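Local coordinates for extracellular solute-binding protein, family 3 (Methylophaga aminisulfidivorans MP, PDB 5SV6) that is of unknown function but has a periplasmic solute-binding protein fold and probably acts in the methanol dehydrogenase system, at residues 56-61 and 65-70; 156-161 and 181-186; 161-166 and 170-175; 213-218 and 251-256. All coordinates share one frame; numbering follows the deposited sequence.

How the contacts relate
The four contacts follow the two-lobed plan of a periplasmic binding protein. Contact 1 lies in the lobe that opens the chain, at the start of helix 66-77. Contacts 2 and 3 belong to the other lobe, where contact 3 is nested inside the chain loop closed by contact 2; they share P161, and their centres are about 12 Å apart. Contact 4, last along the chain, sits centrally and touches the other three. Y58 OH meets E218 OE2 at 2.7 Å, a probable hydrogen bond between contacts 1 and 4 that links the two lobes directly, while S162 OG probably bonds H213 ND1, joining contacts 3 and 4. Contacts 1 and 3 are farthest apart, about 30 Å between centres.

Contact 1: residues 56-61 and 65-70; sequences MPYSNK and GFENQL
The side chains of Y58 and F66 lie side by side, pointing the same way, and their rings form an oblique pairing with planes at 41°. Y58 CD2 lies 3.7 Å from F66 CZ. The E67 carboxylate also comes obliquely to the tyrosine ring, with OE2 3.6 Å from Y58 CD2, and L70 CD1 meets the F66 ring at its edge, in plane. F66 reaches this place because its CG stands between backbone N and carbonyl carbon (chi1 78°), which also brings CD2 close to P57 O. At the helix start, F66 N donates to P57 O (2.9 Å) and E67 N to Y58 O (2.9 Å), so two successive carbonyls of the loop, which follow a cis peptide bond before P57, take up amides of the first turn. G65 is the N-cap of helix 66-77, and Y58 and S59 form a classic beta bulge against strand 54-55. N68 turns its amide back to the strand: ND2 donates to S59 OG at 3.0 Å, almost in the amide plane, while OD1 accepts N60 N on a lone pair (3.1 Å) and G65 N from a position tilted out of that plane. These three bonds fix the amide's rotation, and S59 OG also bonds A52 O. Selenomethionine M56, bent at chi2 and chi3, brings SE to 3.7 Å from G65 CA.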
loop_
_atom_site.group_PDB
_atom_site.type_symbol
_atom_site.label_atom_id
_atom_site.label_comp_id
_atom_site.label_asym_id
_atom_site.label_seq_id
_atom_site.Cartn_x
_atom_site.Cartn_y
_atom_site.Cartn_z
HETATM N N MSE A 56 4.769 9.033 2.051
HETATM C CA MSE A 56 5.844 8.117 1.725
HETATM C C MSE A 56 5.423 6.723 2.178
HETATM O O MSE A 56 4.658 6.589 3.140
HETATM C CB MSE A 56 7.147 8.567 2.404
HETATM C CG MSE A 56 7.704 9.850 1.827
HETATM SE SE MSE A 56 8.100 9.667 -0.076
HETATM C CE MSE A 56 9.889 8.886 0.004
ATOM N N PRO A 57 5.907 5.679 1.490
ATOM C CA PRO A 57 6.902 5.765 0.408
ATOM C C PRO A 57 6.282 5.983 -0.978
ATOM O O PRO A 57 7.017 6.019 -1.959
ATOM C CB PRO A 57 7.600 4.402 0.478
ATOM C CG PRO A 57 6.489 3.457 0.911
ATOM C CD PRO A 57 5.570 4.278 1.820
ATOM N N TYR A 58 4.962 6.135 -1.048
ATOM C CA TYR A 58 4.289 6.336 -2.325
ATOM C C TYR A 58 4.648 7.655 -2.989
ATOM O O TYR A 58 4.964 7.688 -4.180
ATOM C CB TYR A 58 2.761 6.298 -2.168
ATOM C CG TYR A 58 2.176 5.032 -1.572
ATOM C CD1 TYR A 58 1.871 4.957 -0.221
ATOM C CD2 TYR A 58 1.881 3.938 -2.366
ATOM C CE1 TYR A 58 1.305 3.825 0.324
ATOM C CE2 TYR A 58 1.320 2.791 -1.825
ATOM C CZ TYR A 58 1.040 2.742 -0.483
ATOM O OH TYR A 58 0.471 1.604 0.048
ATOM N N SER A 59 4.578 8.745 -2.222
ATOM C CA SER A 59 4.546 10.078 -2.805
ATOM C C SER A 59 4.859 11.154 -1.773
ATOM O O SER A 59 4.458 11.040 -0.624
ATOM C CB SER A 59 3.143 10.353 -3.381
ATOM O OG SER A 59 3.030 11.683 -3.877
ATOM N N ASN A 60 5.576 12.194 -2.190
ATOM C CA ASN A 60 5.587 13.453 -1.436
ATOM C C ASN A 60 5.797 14.655 -2.367
ATOM O O ASN A 60 6.129 14.481 -3.538
ATOM C CB ASN A 60 6.576 13.428 -0.241
ATOM C CG ASN A 60 8.058 13.487 -0.659
ATOM O OD1 ASN A 60 8.397 13.766 -1.806
ATOM N ND2 ASN A 60 8.948 13.215 0.303
ATOM N N LYS A 61 5.628 15.867 -1.846
ATOM C CA LYS A 61 5.738 17.056 -2.684
ATOM C C LYS A 61 7.129 17.178 -3.315
ATOM O O LYS A 61 7.286 17.808 -4.363
ATOM C CB LYS A 61 5.359 18.328 -1.914
ATOM C CG LYS A 61 5.143 19.547 -2.820
ATOM C CD LYS A 61 4.366 20.643 -2.119
ATOM C CE LYS A 61 4.131 21.833 -3.039
ATOM N NZ LYS A 61 3.122 22.764 -2.467
ATOM N N GLY A 65 8.753 9.800 -3.707
ATOM C CA GLY A 65 8.054 8.537 -3.556
ATOM C C GLY A 65 8.128 7.676 -4.810
ATOM O O GLY A 65 8.368 8.196 -5.894
ATOM N N PHE A 66 7.899 6.371 -4.675
ATOM C CA PHE A 66 8.000 5.478 -5.838
ATOM C C PHE A 66 6.929 5.735 -6.902
ATOM O O PHE A 66 7.193 5.577 -8.102
ATOM C CB PHE A 66 8.121 3.984 -5.450
ATOM C CG PHE A 66 6.825 3.321 -5.035
ATOM C CD1 PHE A 66 5.933 2.839 -5.982
ATOM C CD2 PHE A 66 6.541 3.116 -3.700
ATOM C CE1 PHE A 66 4.766 2.213 -5.600
ATOM C CE2 PHE A 66 5.377 2.496 -3.316
ATOM C CZ PHE A 66 4.485 2.041 -4.264
ATOM N N GLU A 67 5.739 6.153 -6.481
ATOM C CA GLU A 67 4.703 6.511 -7.464
ATOM C C GLU A 67 5.017 7.819 -8.193
ATOM O O GLU A 67 4.525 8.053 -9.309
ATOM C CB GLU A 67 3.302 6.574 -6.827
ATOM C CG GLU A 67 2.728 5.204 -6.406
ATOM C CD GLU A 67 1.302 5.302 -5.851
ATOM O OE1 GLU A 67 0.824 6.419 -5.565
ATOM O OE2 GLU A 67 0.652 4.254 -5.712
ATOM N N ASN A 68 5.810 8.687 -7.567
ATOM C CA ASN A 68 6.220 9.912 -8.242
ATOM C C ASN A 68 7.123 9.556 -9.426
ATOM O O ASN A 68 7.021 10.146 -10.511
ATOM C CB ASN A 68 6.957 10.866 -7.287
ATOM C CG ASN A 68 6.119 11.266 -6.085
ATOM O OD1 ASN A 68 6.633 11.398 -4.970
ATOM N ND2 ASN A 68 4.827 11.460 -6.303
ATOM N N GLN A 69 8.012 8.589 -9.201
ATOM C CA GLN A 69 8.880 8.073 -10.249
ATOM C C GLN A 69 8.059 7.432 -11.360
ATOM O O GLN A 69 8.340 7.628 -12.539
ATOM C CB GLN A 69 9.831 7.012 -9.691
ATOM C CG GLN A 69 11.087 7.543 -9.062
ATOM C CD GLN A 69 12.210 6.527 -9.147
ATOM O OE1 GLN A 69 12.524 5.849 -8.166
ATOM N NE2 GLN A 69 12.803 6.392 -10.333
ATOM N N LEU A 70 7.062 6.647 -10.975
ATOM C CA LEU A 70 6.205 5.977 -11.945
ATOM C C LEU A 70 5.442 6.981 -12.792
ATOM O O LEU A 70 5.208 6.746 -13.973
ATOM C CB LEU A 70 5.220 5.044 -11.238
ATOM C CG LEU A 70 5.866 3.844 -10.544
ATOM C CD1 LEU A 70 4.828 3.027 -9.795
ATOM C CD2 LEU A 70 6.641 2.980 -11.563
#

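Contact 2: residues 156-161 and 181-186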
loop_
_atom_site.group_PDB
_atom_site.type_symbol
_atom_site.label_atom_id
_atom_site.label_comp_id
_atom_site.label_asym_id
_atom_site.label_seq_id
_atom_site.Cartn_x
_atom_site.Cartn_y
_atom_site.Cartn_z
ATOM N N ILE A 156 -0.528 -3.455 12.873
ATOM C CA ILE A 156 -1.372 -3.523 11.678
ATOM C C ILE A 156 -2.143 -2.229 11.402
ATOM O O ILE A 156 -2.237 -1.345 12.259
ATOM C CB ILE A 156 -2.398 -4.675 11.752
ATOM C CG1 ILE A 156 -3.435 -4.394 12.848
ATOM C CG2 ILE A 156 -1.689 -6.024 11.968
ATOM C CD1 ILE A 156 -4.722 -5.170 12.681
ATOM N N VAL A 157 -2.701 -2.138 10.200
ATOM C CA VAL A 157 -3.536 -1.006 9.821
ATOM C C VAL A 157 -5.013 -1.389 9.902
ATOM O O VAL A 157 -5.452 -2.348 9.264
ATOM C CB VAL A 157 -3.201 -0.525 8.390
ATOM C CG1 VAL A 157 -4.084 0.659 7.992
ATOM C CG2 VAL A 157 -1.729 -0.156 8.281
ATOM N N PRO A 158 -5.791 -0.640 10.694
ATOM C CA PRO A 158 -7.224 -0.929 10.842
ATOM C C PRO A 158 -7.953 -0.803 9.508
ATOM O O PRO A 158 -7.594 0.043 8.696
ATOM C CB PRO A 158 -7.699 0.149 11.819
ATOM C CG PRO A 158 -6.460 0.555 12.566
ATOM C CD PRO A 158 -5.351 0.468 11.561
ATOM N N GLY A 159 -8.949 -1.654 9.283
ATOM C CA GLY A 159 -9.699 -1.640 8.038
ATOM C C GLY A 159 -9.051 -2.420 6.911
ATOM O O GLY A 159 -9.609 -2.510 5.806
ATOM N N SER A 160 -7.870 -2.977 7.176
ATOM C CA SER A 160 -7.164 -3.779 6.182
ATOM C C SER A 160 -7.498 -5.268 6.404
ATOM O O SER A 160 -8.073 -5.623 7.433
ATOM C CB SER A 160 -5.651 -3.525 6.284
ATOM O OG SER A 160 -5.134 -4.004 7.512
ATOM N N PRO A 161 -7.137 -6.144 5.444
ATOM C CA PRO A 161 -7.368 -7.579 5.674
ATOM C C PRO A 161 -6.666 -8.087 6.936
ATOM O O PRO A 161 -7.090 -9.096 7.496
ATOM C CB PRO A 161 -6.762 -8.241 4.432
ATOM C CG PRO A 161 -6.770 -7.175 3.382
ATOM C CD PRO A 161 -6.550 -5.887 4.116
ATOM N N SER A 181 -2.747 3.151 19.617
ATOM C CA SER A 181 -1.645 3.998 20.079
ATOM C C SER A 181 -0.737 4.377 18.910
ATOM O O SER A 181 0.126 5.253 19.040
ATOM C CB SER A 181 -0.823 3.295 21.165
ATOM O OG SER A 181 0.069 2.320 20.623
ATOM N N LEU A 182 -0.925 3.704 17.775
ATOM C CA LEU A 182 -0.053 3.891 16.609
ATOM C C LEU A 182 -0.710 4.635 15.445
ATOM O O LEU A 182 -0.046 5.372 14.732
ATOM C CB LEU A 182 0.453 2.543 16.082
ATOM C CG LEU A 182 1.337 1.700 16.997
ATOM C CD1 LEU A 182 1.541 0.308 16.418
ATOM C CD2 LEU A 182 2.676 2.388 17.233
ATOM N N ILE A 183 -2.001 4.406 15.231
ATOM C CA ILE A 183 -2.661 4.897 14.023
ATOM C C ILE A 183 -3.396 6.200 14.324
ATOM O O ILE A 183 -4.105 6.301 15.323
ATOM C CB ILE A 183 -3.653 3.851 13.452
ATOM C CG1 ILE A 183 -2.952 2.504 13.205
ATOM C CG2 ILE A 183 -4.307 4.366 12.167
ATOM C CD1 ILE A 183 -1.765 2.574 12.223
ATOM N N GLY A 184 -3.223 7.196 13.463
ATOM C CA GLY A 184 -3.883 8.476 13.659
ATOM C C GLY A 184 -5.316 8.463 13.169
ATOM O O GLY A 184 -5.642 7.785 12.186
ATOM N N PHE A 185 -6.188 9.193 13.863
ATOM C CA PHE A 185 -7.554 9.386 13.385
ATOM C C PHE A 185 -7.904 10.866 13.389
ATOM O O PHE A 185 -7.277 11.662 14.095
ATOM C CB PHE A 185 -8.565 8.626 14.247
ATOM C CG PHE A 185 -8.510 7.134 14.078
ATOM C CD1 PHE A 185 -7.547 6.385 14.736
ATOM C CD2 PHE A 185 -9.431 6.480 13.273
ATOM C CE1 PHE A 185 -7.500 5.007 14.585
ATOM C CE2 PHE A 185 -9.394 5.105 13.125
ATOM C CZ PHE A 185 -8.426 4.370 13.778
ATOM N N LYS A 186 -8.920 11.224 12.612
ATOM C CA LYS A 186 -9.352 12.612 12.521
ATOM C C LYS A 186 -9.923 13.107 13.854
ATOM O O LYS A 186 -10.587 12.358 14.582
ATOM C CB LYS A 186 -10.372 12.781 11.398
ATOM C CG LYS A 186 -10.524 14.213 10.891
ATOM C CD LYS A 186 -11.493 14.258 9.705
ATOM C CE LYS A 186 -11.618 15.656 9.124
ATOM N NZ LYS A 186 -12.460 15.648 7.884
#
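Apolar packing between two loops makes up this contact: P158, in the loop leading from strand 154-156 to helix 161-168, meets I183, in the long loop that follows helix 172-180. The area buried is small, and the proline ring and the isoleucine branches approach end on. P158 CD makes the closest approach, 3.6 Å from I183 CG1 and 4.1 Å from I183 CG2, so the carbon next to the proline nitrogen faces both branches of the isoleucine. I183 carries CG1 beside its own backbone N (chi1 -55°) and CG2 beside its carbonyl carbon, which spreads the two over the proline. From CG1 the chain bends on toward the backbone of strand 154-156, where I183 CD1 lies 3.9 Å from I156 O, a packing contact with the carbonyl oxygen. The I156 side chain leaves the backbone away from 181-186 and packs on S162 and L166 of helix 161-168. The loop from V157 to S160 is a type II beta turn, closed by S160 N donating to V157 O at 3.3 Å; G159 occupies its third position with the positive phi that this turn favours, and S160 is the N-cap of the helix. The turn is thus the strand-to-helix corner at the start of the crossover that leads on, through several helices, to the parallel strand 211-215. At the margin, the exposed F185 ring swings back so that CZ comes to 4.5 Å from P158 CG, obliquely. M180 of helix 172-180 touches both P158 and F185.

Contact 3: residues 161-166 and 170-175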
loop_
_atom_site.group_PDB
_atom_site.type_symbol
_atom_site.label_atom_id
_atom_site.label_comp_id
_atom_site.label_asym_id
_atom_site.label_seq_id
_atom_site.Cartn_x
_atom_site.Cartn_y
_atom_site.Cartn_z
ATOM N N PRO A 161 -7.137 -6.144 5.444
ATOM C CA PRO A 161 -7.368 -7.579 5.674
ATOM C C PRO A 161 -6.666 -8.087 6.936
ATOM O O PRO A 161 -7.090 -9.096 7.496
ATOM C CB PRO A 161 -6.762 -8.241 4.432
ATOM C CG PRO A 161 -6.770 -7.175 3.382
ATOM C CD PRO A 161 -6.550 -5.887 4.116
ATOM N N SER A 162 -5.609 -7.398 7.363
ATOM C CA SER A 162 -4.926 -7.714 8.617
ATOM C C SER A 162 -5.892 -7.705 9.785
ATOM O O SER A 162 -5.828 -8.574 10.663
ATOM C CB SER A 162 -3.806 -6.709 8.890
ATOM O OG SER A 162 -3.026 -6.521 7.730
ATOM N N GLU A 163 -6.780 -6.712 9.808
ATOM C CA GLU A 163 -7.756 -6.611 10.887
ATOM C C GLU A 163 -8.722 -7.790 10.855
ATOM O O GLU A 163 -8.980 -8.414 11.872
ATOM C CB GLU A 163 -8.540 -5.287 10.822
ATOM C CG GLU A 163 -9.456 -5.125 12.023
ATOM C CD GLU A 163 -10.332 -3.879 11.986
ATOM O OE1 GLU A 163 -10.039 -2.935 11.222
ATOM O OE2 GLU A 163 -11.324 -3.861 12.738
ATOM N N VAL A 164 -9.252 -8.088 9.674
ATOM C CA VAL A 164 -10.152 -9.225 9.505
ATOM C C VAL A 164 -9.511 -10.504 10.048
ATOM O O VAL A 164 -10.140 -11.251 10.779
ATOM C CB VAL A 164 -10.561 -9.407 8.018
ATOM C CG1 VAL A 164 -11.589 -10.528 7.874
ATOM C CG2 VAL A 164 -11.119 -8.094 7.455
HETATM N N MSE A 165 -8.238 -10.722 9.739
HETATM C CA MSE A 165 -7.560 -11.944 10.163
HETATM C C MSE A 165 -7.178 -11.956 11.642
HETATM O O MSE A 165 -7.116 -13.016 12.266
HETATM C CB MSE A 165 -6.332 -12.211 9.290
HETATM C CG MSE A 165 -6.655 -12.453 7.824
HETATM SE SE MSE A 165 -8.113 -13.762 7.612
HETATM C CE MSE A 165 -7.335 -15.265 8.606
ATOM N N LEU A 166 -6.929 -10.782 12.211
ATOM C CA LEU A 166 -6.627 -10.703 13.639
ATOM C C LEU A 166 -7.864 -11.087 14.452
ATOM O O LEU A 166 -7.771 -11.762 15.484
ATOM C CB LEU A 166 -6.141 -9.298 14.010
ATOM C CG LEU A 166 -4.940 -9.227 14.957
ATOM C CD1 LEU A 166 -3.800 -10.128 14.494
ATOM C CD2 LEU A 166 -4.452 -7.782 15.138
ATOM N N ASP A 170 -8.637 -14.413 16.934
ATOM C CA ASP A 170 -9.002 -14.004 18.295
ATOM C C ASP A 170 -7.926 -13.194 19.016
ATOM O O ASP A 170 -7.753 -13.317 20.228
ATOM C CB ASP A 170 -9.403 -15.232 19.125
ATOM C CG ASP A 170 -10.580 -15.985 18.511
ATOM O OD1 ASP A 170 -11.546 -15.326 18.073
ATOM O OD2 ASP A 170 -10.532 -17.230 18.442
ATOM N N LYS A 171 -7.207 -12.364 18.270
ATOM C CA LYS A 171 -6.175 -11.528 18.868
ATOM C C LYS A 171 -6.533 -10.051 18.745
ATOM O O LYS A 171 -5.806 -9.189 19.233
ATOM C CB LYS A 171 -4.821 -11.783 18.193
ATOM C CG LYS A 171 -4.206 -13.143 18.465
ATOM C CD LYS A 171 -3.751 -13.251 19.903
ATOM C CE LYS A 171 -3.112 -14.599 20.206
ATOM N NZ LYS A 171 -2.535 -14.613 21.590
ATOM N N TYR A 172 -7.637 -9.757 18.063
ATOM C CA TYR A 172 -7.992 -8.370 17.768
ATOM C C TYR A 172 -8.286 -7.547 19.022
ATOM O O TYR A 172 -7.775 -6.441 19.166
ATOM C CB TYR A 172 -9.185 -8.291 16.809
ATOM C CG TYR A 172 -9.747 -6.889 16.654
ATOM C CD1 TYR A 172 -9.205 -6.002 15.731
ATOM C CD2 TYR A 172 -10.804 -6.449 17.441
ATOM C CE1 TYR A 172 -9.709 -4.724 15.588
ATOM C CE2 TYR A 172 -11.314 -5.168 17.306
ATOM C CZ TYR A 172 -10.762 -4.313 16.375
ATOM O OH TYR A 172 -11.267 -3.039 16.227
ATOM N N GLU A 173 -9.120 -8.072 19.914
ATOM C CA GLU A 173 -9.485 -7.316 21.115
ATOM C C GLU A 173 -8.290 -6.996 22.002
ATOM O O GLU A 173 -8.156 -5.871 22.480
ATOM C CB GLU A 173 -10.578 -8.021 21.929
ATOM C CG GLU A 173 -11.962 -7.972 21.286
ATOM C CD GLU A 173 -12.550 -6.563 21.206
ATOM O OE1 GLU A 173 -11.995 -5.624 21.830
ATOM O OE2 GLU A 173 -13.578 -6.397 20.511
ATOM N N GLY A 174 -7.419 -7.979 22.213
ATOM C CA GLY A 174 -6.271 -7.791 23.081
ATOM C C GLY A 174 -5.205 -6.907 22.470
ATOM O O GLY A 174 -4.292 -6.459 23.163
ATOM N N ASN A 175 -5.327 -6.649 21.172
ATOM C CA ASN A 175 -4.346 -5.833 20.447
ATOM C C ASN A 175 -4.880 -4.437 20.116
ATOM O O ASN A 175 -4.160 -3.593 19.600
ATOM C CB ASN A 175 -3.922 -6.560 19.161
ATOM C CG ASN A 175 -2.796 -5.859 18.432
ATOM O OD1 ASN A 175 -1.677 -5.781 18.929
ATOM N ND2 ASN A 175 -3.083 -5.374 17.227
#
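A Schellman motif ends helix 161-168 and turns the chain into helix 172-180, with L166 O at the centre of the contact. K171 N donates to this carbonyl at 2.9 Å in a fairly straight bond (166° at the hydrogen), from a position slightly tilted out of the carbonyl plane. Y172 N adds a weak bond to the same oxygen at 3.3 Å. D170, the C-prime residue, has the positive phi that the motif needs. Beyond the backbone, two sets of side chains join the segments. In one, E163 extends from a CG that lies opposite the backbone N (chi1 -174°) to the Y172 ring: CG is 3.6 Å from Y172 CE1, and OE2 is 3.4 Å from that same CE1. Carboxylate and ring planes are only 7° apart, although the side chains as wholes run at a slant to one another. R167 contacts both, through a salt bridge to E163 OE2 and a cation-pi contact with Y172, while E163 OE1 accepts G159 N. In the other, L166 passes at about a right angle to both K171 and N175. Its CG lies 4.1 Å from K171 CB, and its CD2 is 3.5 Å from N175 ND2. N175 OD1 bonds F154 N, tying the second helix to strand 154-156, and K171 NZ reaches the carbonyls of K149 and M151. With K171 N bonded to L166 O and D170 N to R167 O, the chain shows the paired bonds of a Schellman motif, closing helix 161-168 just before helix 172-180 starts.

Contact 4: residues 213-218 and 251-256; sequences HIWAPE and FEQSIA
The W215 indole projects its six-membered ring at strand 247-257, meeting F251 at CH2 and CZ3 and Q253 at CZ2; these two residues alternate with E252 and so point to the same side of the strand. W215 gets there with CG opposite its backbone N (chi1 174°). F251 runs at a slant to the indole: its CB lies 3.9 Å from W215 CH2, and CD2 is 4.0 Å from W215 CZ3. The carbonyl oxygen of F251 lies at the indole edge, in plane, 3.7 Å from CH2. Q253 passes the tryptophan in the opposite sense, with the planes of its amide and the indole 60° apart and CD 3.8 Å from W215 CZ2. A bend at chi2 brings the amide alongside, and its NE2 is held by a hydrogen bond to D111 OD1. One face of the indole is covered toward its rim by P217 CD, 3.4 Å above the plane, in the first turn of helix 216-224; the Y128 ring meets the indole as well. The contact joins the end of strand 211-215 to strand 247-257 near the centre of the chain, in a sheet region consistent with the two-lobed periplasmic binding protein fold.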
loop_
_atom_site.group_PDB
_atom_site.type_symbol
_atom_site.label_atom_id
_atom_site.label_comp_id
_atom_site.label_asym_id
_atom_site.label_seq_id
_atom_site.Cartn_x
_atom_site.Cartn_y
_atom_site.Cartn_z
ATOM N N HIS A 213 1.896 -6.841 10.109
ATOM C CA HIS A 213 1.305 -7.384 8.895
ATOM C C HIS A 213 0.861 -6.168 8.109
ATOM O O HIS A 213 -0.079 -5.473 8.506
ATOM C CB HIS A 213 0.141 -8.323 9.218
ATOM C CG HIS A 213 -0.387 -9.064 8.029
ATOM N ND1 HIS A 213 -1.561 -8.719 7.397
ATOM C CD2 HIS A 213 0.098 -10.137 7.361
ATOM C CE1 HIS A 213 -1.785 -9.554 6.397
ATOM N NE2 HIS A 213 -0.787 -10.419 6.347
ATOM N N ILE A 214 1.573 -5.899 7.017
ATOM C CA ILE A 214 1.524 -4.607 6.332
ATOM C C ILE A 214 1.492 -4.846 4.837
ATOM O O ILE A 214 2.124 -5.779 4.350
ATOM C CB ILE A 214 2.819 -3.772 6.612
ATOM C CG1 ILE A 214 3.095 -3.662 8.105
ATOM C CG2 ILE A 214 2.743 -2.372 5.995
ATOM C CD1 ILE A 214 1.947 -3.022 8.843
ATOM N N TRP A 215 0.769 -3.996 4.110
ATOM C CA TRP A 215 0.803 -3.997 2.649
ATOM C C TRP A 215 2.256 -3.808 2.202
ATOM O O TRP A 215 2.883 -2.804 2.521
ATOM C CB TRP A 215 -0.096 -2.866 2.114
ATOM C CG TRP A 215 -0.085 -2.632 0.629
ATOM C CD1 TRP A 215 0.265 -1.474 -0.015
ATOM C CD2 TRP A 215 -0.491 -3.549 -0.397
ATOM N NE1 TRP A 215 0.105 -1.618 -1.371
ATOM C CE2 TRP A 215 -0.344 -2.885 -1.635
ATOM C CE3 TRP A 215 -0.954 -4.867 -0.391
ATOM C CZ2 TRP A 215 -0.631 -3.502 -2.852
ATOM C CZ3 TRP A 215 -1.247 -5.473 -1.600
ATOM C CH2 TRP A 215 -1.087 -4.791 -2.814
ATOM N N ALA A 216 2.791 -4.784 1.477
ATOM C CA ALA A 216 4.235 -4.817 1.216
ATOM C C ALA A 216 4.825 -3.575 0.521
ATOM O O ALA A 216 5.891 -3.113 0.908
ATOM C CB ALA A 216 4.648 -6.117 0.507
ATOM N N PRO A 217 4.136 -3.022 -0.493
ATOM C CA PRO A 217 4.703 -1.803 -1.089
ATOM C C PRO A 217 4.913 -0.642 -0.098
ATOM O O PRO A 217 5.826 0.166 -0.301
ATOM C CB PRO A 217 3.670 -1.437 -2.165
ATOM C CG PRO A 217 3.131 -2.765 -2.591
ATOM C CD PRO A 217 3.024 -3.557 -1.303
ATOM N N GLU A 218 4.095 -0.577 0.949
ATOM C CA GLU A 218 4.215 0.448 1.995
ATOM C C GLU A 218 5.417 0.225 2.898
ATOM O O GLU A 218 5.954 1.170 3.471
ATOM C CB GLU A 218 2.987 0.410 2.901
ATOM C CG GLU A 218 2.026 1.504 2.682
ATOM C CD GLU A 218 0.665 1.188 3.256
ATOM O OE1 GLU A 218 0.591 0.557 4.343
ATOM O OE2 GLU A 218 -0.327 1.555 2.599
ATOM N N PHE A 251 -3.314 -8.161 -4.082
ATOM C CA PHE A 251 -4.139 -7.263 -4.897
ATOM C C PHE A 251 -3.401 -6.741 -6.130
ATOM O O PHE A 251 -2.262 -6.274 -6.029
ATOM C CB PHE A 251 -4.612 -6.068 -4.056
ATOM C CG PHE A 251 -5.509 -6.457 -2.906
ATOM C CD1 PHE A 251 -6.893 -6.391 -3.039
ATOM C CD2 PHE A 251 -4.972 -6.912 -1.710
ATOM C CE1 PHE A 251 -7.724 -6.775 -1.997
ATOM C CE2 PHE A 251 -5.798 -7.297 -0.656
ATOM C CZ PHE A 251 -7.178 -7.226 -0.800
ATOM N N GLU A 252 -4.068 -6.801 -7.281
ATOM C CA GLU A 252 -3.545 -6.190 -8.498
ATOM C C GLU A 252 -3.722 -4.678 -8.401
ATOM O O GLU A 252 -4.762 -4.193 -7.947
ATOM C CB GLU A 252 -4.263 -6.729 -9.741
ATOM C CG GLU A 252 -3.934 -8.188 -10.055
ATOM C CD GLU A 252 -4.710 -8.712 -11.252
ATOM O OE1 GLU A 252 -5.732 -8.098 -11.627
ATOM O OE2 GLU A 252 -4.283 -9.724 -11.835
ATOM N N GLN A 253 -2.708 -3.934 -8.825
ATOM C CA GLN A 253 -2.768 -2.474 -8.769
ATOM C C GLN A 253 -2.836 -1.842 -10.162
ATOM O O GLN A 253 -2.125 -2.262 -11.073
ATOM C CB GLN A 253 -1.566 -1.929 -7.998
ATOM C CG GLN A 253 -1.483 -2.462 -6.569
ATOM C CD GLN A 253 -2.649 -1.998 -5.724
ATOM O OE1 GLN A 253 -2.786 -0.808 -5.448
ATOM N NE2 GLN A 253 -3.516 -2.935 -5.333
ATOM N N SER A 254 -3.667 -0.814 -10.308
ATOM C CA SER A 254 -3.877 -0.153 -11.598
ATOM C C SER A 254 -3.831 1.363 -11.487
ATOM O O SER A 254 -4.001 1.920 -10.404
ATOM C CB SER A 254 -5.248 -0.524 -12.169
ATOM O OG SER A 254 -5.375 -1.915 -12.407
ATOM N N ILE A 255 -3.613 2.027 -12.618
ATOM C CA ILE A 255 -3.831 3.472 -12.725
ATOM C C ILE A 255 -5.335 3.701 -12.760
ATOM O O ILE A 255 -6.051 2.888 -13.340
ATOM C CB ILE A 255 -3.253 4.018 -14.054
ATOM C CG1 ILE A 255 -1.769 3.665 -14.213
ATOM C CG2 ILE A 255 -3.477 5.511 -14.168
ATOM C CD1 ILE A 255 -0.866 4.275 -13.175
ATOM N N ALA A 256 -5.820 4.797 -12.170
ATOM C CA ALA A 256 -7.246 5.123 -12.236
ATOM C C ALA A 256 -7.481 6.445 -12.947
ATOM O O ALA A 256 -6.724 7.406 -12.758
ATOM C CB ALA A 256 -7.856 5.178 -10.835
#